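Local coordinates for protein small COPII coat GTPase SAR1 (PDB 6VS4) that is a small COPII coat GTPase of the Arf family with a P-loop fold, bound here to GDP and a magnesium ion, at residues F104-F112 and A128-A139. Sequence-based numbering, arbitrary orientation.
Sequences FYDCHGIVF and AYETVLSLEKRA
Glu-136 OE2 is gripped by two backbone amides of its own loop, Arg-138 N at 3.0 Å and Ala-139 N at 2.9 Å, while the rest of the side chain packs against 104-112. Arg-138 N meets the anti side of OE2, close to the carboxylate plane, whereas Ala-139 N comes from above that plane. CG lies anti to the backbone N and the chain bends at chi2 (52°), which brings the carboxylate round to these amides. Its aliphatic part faces the 104-112 segment: Glu-136 CB lies 3.5 Å from Phe-104 CD2, and CG touches Ile-110 CD1. The two amides hold the carboxylate within this largely apolar contact and would probably favour its charged form, whereas the Phe-104 carbonyl oxygen near OE1 would tend to oppose it.

Leu-135 CB sits over one face of the Phe-104 ring, 4.0 Å from its centroid, and Leu-135 CD1 reaches CE1 of the same ring. Strand 109-115, helix 122-135 and strand 141-146 form a beta-alpha-beta unit of the P-loop GTPase fold; here the strand and helix segments run nearly antiparallel (177°), their axes 11.1 Å apart. Val-132 fills the space between with both branches, CG1 against Ile-110 CD1 (3.8 Å) and CG2 against Phe-112 CE2; Leu-45 of the adjoining strand 40-47 touches Ile-110 and Val-132 as well. At the next turn of the helix toward its N-terminus, Tyr-129 points the edge of its ring, through CD1, at the face of Phe-112 in a T-shaped stack, centroids 5.3 Å apart and planes at 78°. Beyond the helix, Ala-139 CB rests 3.7 Å from His-108 O, just before strand 141-146 begins.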
# COMPACT_ATOMS: atom_id res chain seq x y z
N PHE A 104 -22.34 10.86 36.97
CA PHE A 104 -23.50 10.38 36.25
C PHE A 104 -24.54 11.47 36.01
O PHE A 104 -25.62 11.18 35.48
CB PHE A 104 -24.13 9.19 36.99
CG PHE A 104 -23.22 7.99 37.08
CD1 PHE A 104 -22.22 7.92 38.04
CD2 PHE A 104 -23.35 6.93 36.19
CE1 PHE A 104 -21.38 6.82 38.13
CE2 PHE A 104 -22.51 5.82 36.27
CZ PHE A 104 -21.53 5.77 37.23
N TYR A 105 -24.26 12.71 36.41
CA TYR A 105 -25.12 13.83 36.04
C TYR A 105 -24.94 14.14 34.56
O TYR A 105 -23.81 14.31 34.09
CB TYR A 105 -24.80 15.06 36.89
N ASP A 106 -26.05 14.22 33.83
CA ASP A 106 -26.04 14.48 32.39
C ASP A 106 -25.14 13.49 31.64
O ASP A 106 -24.55 13.80 30.61
CB ASP A 106 -25.63 15.92 32.09
CG ASP A 106 -26.16 16.41 30.75
OD1 ASP A 106 -26.92 15.68 30.09
OD2 ASP A 106 -25.82 17.55 30.36
N CYS A 107 -25.05 12.27 32.18
CA CYS A 107 -24.38 11.18 31.49
C CYS A 107 -25.24 10.70 30.32
O CYS A 107 -26.43 10.44 30.49
CB CYS A 107 -24.14 10.05 32.49
SG CYS A 107 -23.82 8.42 31.81
N HIS A 108 -24.63 10.60 29.14
CA HIS A 108 -25.39 10.21 27.95
C HIS A 108 -25.35 8.72 27.65
O HIS A 108 -26.32 8.18 27.11
CB HIS A 108 -24.87 10.97 26.72
CG HIS A 108 -25.28 12.41 26.67
ND1 HIS A 108 -24.53 13.41 27.26
CD2 HIS A 108 -26.36 13.02 26.14
CE1 HIS A 108 -25.13 14.57 27.07
NE2 HIS A 108 -26.24 14.36 26.39
N GLY A 109 -24.25 8.05 27.97
CA GLY A 109 -24.13 6.63 27.68
C GLY A 109 -22.98 6.03 28.45
O GLY A 109 -22.08 6.74 28.91
N ILE A 110 -23.03 4.71 28.58
CA ILE A 110 -22.04 3.98 29.35
C ILE A 110 -21.46 2.86 28.50
O ILE A 110 -22.20 2.16 27.80
CB ILE A 110 -22.64 3.43 30.66
CG1 ILE A 110 -22.94 4.59 31.61
CG2 ILE A 110 -21.71 2.40 31.30
CD1 ILE A 110 -23.91 4.27 32.70
N VAL A 111 -20.14 2.72 28.54
CA VAL A 111 -19.44 1.56 28.01
C VAL A 111 -18.87 0.81 29.20
O VAL A 111 -17.95 1.29 29.87
CB VAL A 111 -18.36 1.97 27.00
CG1 VAL A 111 -17.62 0.76 26.47
CG2 VAL A 111 -18.99 2.75 25.88
N PHE A 112 -19.42 -0.37 29.48
CA PHE A 112 -18.99 -1.20 30.59
C PHE A 112 -18.18 -2.37 30.04
O PHE A 112 -18.68 -3.13 29.20
CB PHE A 112 -20.18 -1.70 31.40
CG PHE A 112 -19.80 -2.34 32.71
CD1 PHE A 112 -19.47 -3.68 32.77
CD2 PHE A 112 -19.77 -1.59 33.87
CE1 PHE A 112 -19.12 -4.27 33.98
CE2 PHE A 112 -19.41 -2.18 35.09
CZ PHE A 112 -19.09 -3.52 35.14
N ALA A 128 -19.42 -4.09 40.76
CA ALA A 128 -19.20 -2.90 39.94
C ALA A 128 -20.39 -2.65 39.02
O ALA A 128 -20.87 -1.51 38.91
CB ALA A 128 -17.91 -3.02 39.13
N TYR A 129 -20.91 -3.71 38.39
CA TYR A 129 -22.06 -3.54 37.50
C TYR A 129 -23.31 -3.12 38.26
O TYR A 129 -24.05 -2.25 37.81
CB TYR A 129 -22.33 -4.83 36.72
CG TYR A 129 -23.42 -4.69 35.69
CD1 TYR A 129 -23.22 -3.97 34.52
CD2 TYR A 129 -24.66 -5.29 35.88
CE1 TYR A 129 -24.22 -3.84 33.57
CE2 TYR A 129 -25.67 -5.17 34.94
CZ TYR A 129 -25.44 -4.45 33.79
OH TYR A 129 -26.45 -4.34 32.86
N GLU A 130 -23.55 -3.74 39.42
CA GLU A 130 -24.68 -3.34 40.25
C GLU A 130 -24.55 -1.89 40.68
O GLU A 130 -25.54 -1.15 40.72
CB GLU A 130 -24.79 -4.26 41.47
N THR A 131 -23.33 -1.45 41.01
CA THR A 131 -23.12 -0.05 41.37
C THR A 131 -23.55 0.88 40.24
O THR A 131 -24.25 1.87 40.48
CB THR A 131 -21.64 0.19 41.69
OG1 THR A 131 -21.23 -0.65 42.78
CG2 THR A 131 -21.41 1.63 42.07
N VAL A 132 -23.18 0.54 39.00
CA VAL A 132 -23.51 1.39 37.85
C VAL A 132 -25.02 1.50 37.67
O VAL A 132 -25.56 2.60 37.52
CB VAL A 132 -22.84 0.86 36.57
CG1 VAL A 132 -23.30 1.65 35.36
CG2 VAL A 132 -21.32 0.92 36.70
N LEU A 133 -25.72 0.37 37.68
CA LEU A 133 -27.16 0.39 37.43
C LEU A 133 -27.94 1.14 38.50
O LEU A 133 -29.06 1.59 38.24
CB LEU A 133 -27.70 -1.03 37.29
CG LEU A 133 -27.39 -1.78 35.99
CD1 LEU A 133 -28.23 -3.05 35.91
CD2 LEU A 133 -27.65 -0.90 34.79
N SER A 134 -27.38 1.30 39.71
CA SER A 134 -28.05 2.05 40.76
C SER A 134 -27.79 3.55 40.69
O SER A 134 -28.58 4.33 41.24
CB SER A 134 -27.64 1.52 42.13
OG SER A 134 -26.33 1.95 42.47
N LEU A 135 -26.70 3.98 40.05
CA LEU A 135 -26.41 5.41 39.93
C LEU A 135 -26.94 6.01 38.64
O LEU A 135 -27.25 7.21 38.61
CB LEU A 135 -24.90 5.64 40.01
CG LEU A 135 -24.23 5.31 41.35
CD1 LEU A 135 -22.74 5.61 41.29
CD2 LEU A 135 -24.88 6.06 42.49
N GLU A 136 -27.05 5.22 37.58
CA GLU A 136 -27.57 5.67 36.29
C GLU A 136 -28.73 4.75 35.91
O GLU A 136 -28.51 3.56 35.65
CB GLU A 136 -26.49 5.66 35.21
CG GLU A 136 -26.96 6.11 33.84
CD GLU A 136 -27.67 7.46 33.86
OE1 GLU A 136 -27.02 8.47 34.21
OE2 GLU A 136 -28.88 7.50 33.55
N LYS A 137 -29.94 5.30 35.88
CA LYS A 137 -31.14 4.50 35.64
C LYS A 137 -31.84 4.82 34.32
O LYS A 137 -32.93 4.30 34.07
CB LYS A 137 -32.11 4.68 36.82
CG LYS A 137 -31.64 3.95 38.08
CD LYS A 137 -32.44 4.30 39.31
CE LYS A 137 -31.85 3.60 40.53
NZ LYS A 137 -32.76 3.63 41.70
N ARG A 138 -31.23 5.64 33.48
CA ARG A 138 -31.86 6.05 32.22
C ARG A 138 -30.97 5.82 31.00
O ARG A 138 -31.47 5.45 29.94
CB ARG A 138 -32.27 7.53 32.30
N ALA A 139 -29.65 6.01 31.14
CA ALA A 139 -28.77 6.01 29.98
C ALA A 139 -28.53 4.59 29.45
O ALA A 139 -28.46 3.63 30.22
CB ALA A 139 -27.43 6.64 30.34